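Local coordinates for putative O-GlcNAcase nagJ (Clostridium perfringens, PDB 6PV5), which probably cleaves N-acetylhexosamine residues from glycans, as a family 84 glycoside hydrolase whose catalytic barrel lies within this piece of a longer protein, at residues A[289-292]-A[293-296]. Residues are numbered along the deposited sequence; the frame is centred on the assembly and turned at random.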
ATOM      1  N   GLU A 289     -26.816   9.842   6.675  1.00 50.46           N
ATOM      2  CA  GLU A 289     -27.445  10.868   5.840  1.00 59.81           C
ATOM      3  C   GLU A 289     -26.593  12.141   5.835  1.00 50.71           C
ATOM      4  O   GLU A 289     -26.324  12.719   4.779  1.00 50.51           O
ATOM      5  CB  GLU A 289     -28.860  11.206   6.336  1.00 65.79           C
ATOM      6  CG  GLU A 289     -29.855  10.056   6.274  1.00 71.77           C
ATOM      7  CD  GLU A 289     -30.660   9.928   4.990  1.00 76.49           C
ATOM      8  OE1 GLU A 289     -30.340  10.635   4.012  1.00 71.40           O
ATOM      9  OE2 GLU A 289     -31.616   9.120   4.977  1.00 85.80           O
ATOM     10  N   THR A 290     -26.190  12.567   7.038  1.00 52.42           N
ATOM     11  CA  THR A 290     -25.180  13.595   7.248  1.00 55.39           C
ATOM     12  C   THR A 290     -24.033  13.377   6.271  1.00 55.26           C
ATOM     13  O   THR A 290     -23.769  14.208   5.409  1.00 58.81           O
ATOM     14  CB  THR A 290     -24.616  13.489   8.667  1.00 56.60           C
ATOM     15  OG1 THR A 290     -25.718  13.570   9.569  1.00 62.28           O
ATOM     16  CG2 THR A 290     -23.575  14.537   8.992  1.00 66.84           C
ATOM     17  N   LEU A 291     -23.386  12.215   6.395  1.00 52.38           N
ATOM     18  CA  LEU A 291     -22.162  11.942   5.667  1.00 47.19           C
ATOM     19  C   LEU A 291     -22.458  11.957   4.175  1.00 48.47           C
ATOM     20  O   LEU A 291     -21.619  12.382   3.374  1.00 47.20           O
ATOM     21  CB  LEU A 291     -21.641  10.587   6.156  1.00 50.05           C
ATOM     22  CG  LEU A 291     -21.267  10.591   7.638  1.00 48.14           C
ATOM     23  CD1 LEU A 291     -21.497   9.236   8.294  1.00 49.62           C
ATOM     24  CD2 LEU A 291     -19.835  11.079   7.830  1.00 46.73           C
ATOM     25  N   TYR A 292     -23.669  11.507   3.810  1.00 45.51           N
ATOM     26  CA  TYR A 292     -24.064  11.567   2.412  1.00 45.65           C
ATOM     27  C   TYR A 292     -24.066  13.022   1.950  1.00 44.38           C
ATOM     28  O   TYR A 292     -23.650  13.310   0.829  1.00 45.53           O
ATOM     29  CB  TYR A 292     -25.422  10.903   2.147  1.00 42.84           C
ATOM     30  CG  TYR A 292     -25.769  10.863   0.679  1.00 43.83           C
ATOM     31  CD1 TYR A 292     -25.300   9.839  -0.124  1.00 43.19           C
ATOM     32  CD2 TYR A 292     -26.537  11.858   0.081  1.00 44.60           C
ATOM     33  CE1 TYR A 292     -25.589   9.785  -1.473  1.00 46.58           C
ATOM     34  CE2 TYR A 292     -26.838  11.819  -1.274  1.00 41.68           C
ATOM     35  CZ  TYR A 292     -26.353  10.785  -2.051  1.00 49.19           C
ATOM     36  OH  TYR A 292     -26.612  10.706  -3.387  1.00 47.72           O
ATOM     37  N   ASP A 293     -24.542  13.910   2.832  1.00 47.09           N
ATOM     38  CA  ASP A 293     -24.665  15.335   2.541  1.00 57.56           C
ATOM     39  C   ASP A 293     -23.286  15.956   2.312  1.00 60.38           C
ATOM     40  O   ASP A 293     -23.150  16.825   1.448  1.00 56.82           O
ATOM     41  CB  ASP A 293     -25.442  16.080   3.634  1.00 52.84           C
ATOM     42  CG  ASP A 293     -26.917  15.712   3.686  1.00 51.79           C
ATOM     43  OD1 ASP A 293     -27.482  15.388   2.616  1.00 49.27           O
ATOM     44  OD2 ASP A 293     -27.490  15.734   4.797  1.00 50.97           O
ATOM     45  N   MET A 294     -22.275  15.487   3.071  1.00 55.24           N
ATOM     46  CA  MET A 294     -20.901  15.945   2.916  1.00 52.18           C
ATOM     47  C   MET A 294     -20.315  15.460   1.593  1.00 52.97           C
ATOM     48  O   MET A 294     -19.339  16.020   1.092  1.00 60.90           O
ATOM     49  CB  MET A 294     -20.017  15.432   4.046  1.00 54.75           C
ATOM     50  CG  MET A 294     -20.417  15.954   5.393  1.00 55.47           C
ATOM     51  SD  MET A 294     -19.199  15.398   6.589  1.00 65.13           S
ATOM     52  CE  MET A 294     -20.199  15.427   8.077  1.00 61.27           C
ATOM     53  N   GLY A 295     -20.906  14.410   1.024  1.00 50.22           N
ATOM     54  CA  GLY A 295     -20.416  13.895  -0.244  1.00 49.00           C
ATOM     55  C   GLY A 295     -19.887  12.468  -0.135  1.00 39.83           C
ATOM     56  O   GLY A 295     -19.388  11.931  -1.116  1.00 42.75           O
ATOM     57  N   VAL A 296     -20.041  11.849   1.037  1.00 42.64           N
ATOM     58  CA  VAL A 296     -19.659  10.446   1.196  1.00 43.57           C
ATOM     59  C   VAL A 296     -20.594   9.535   0.395  1.00 43.15           C
ATOM     60  O   VAL A 296     -21.801   9.506   0.634  1.00 44.23           O
ATOM     61  CB  VAL A 296     -19.602  10.016   2.672  1.00 41.03           C
ATOM     62  CG1 VAL A 296     -19.077   8.596   2.816  1.00 42.27           C
ATOM     63  CG2 VAL A 296     -18.776  10.972   3.521  1.00 41.25           C
TER
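T290 and M294, one helical turn apart, lie side by side and point the same way: the methyl CG2 of T290 meets the terminal methyl CE of M294 at 3.6 Å. In M294, CG stands anti to the carbonyl carbon and beside the backbone N (chi1 -64°), which sets the side chain next to T290, and the extended chain beyond CG carries CE out to that methyl. The same side chain also touches Y238 and M246 and I250 of helix 243-255. The next pair bridges the helix end. V296 folds back so that its CG2 sits 3.9 Å from CB of L291, and both side chains are buried against F262 of strand 259-264. Between them the carbonyl of L291 takes the N-H of V296 at 2.9 Å from O to N, tilted 27° from the carbonyl plane, and more weakly that of G295. G295 N also bonds to Y292 O at 3.0 Å, approaching from above the carbonyl plane. Y292 has CG anti to the backbone N (chi1 -175°), which sets the ring beside its own carbonyl carbon, where CD1 lies 3.6 Å from V296 O, while CA makes a nearly straight C-H...O contact of 3.5 Å to the same oxygen. R297 adds a cation-pi contact to this ring, whose hydroxyl bonds to E330 O. G295, with positive phi, is the first residue to leave helical geometry. The six-to-one bond from V296 N to L291 O, the five-to-two bond from G295 N to Y292 O and the positive-phi glycine make a Schellman motif, accompanied by the apolar L291-V296 contact, ending helix 274-294 and turning the chain into strand 298-302 within a beta-alpha-beta unit of the eight-stranded (beta/alpha) barrel.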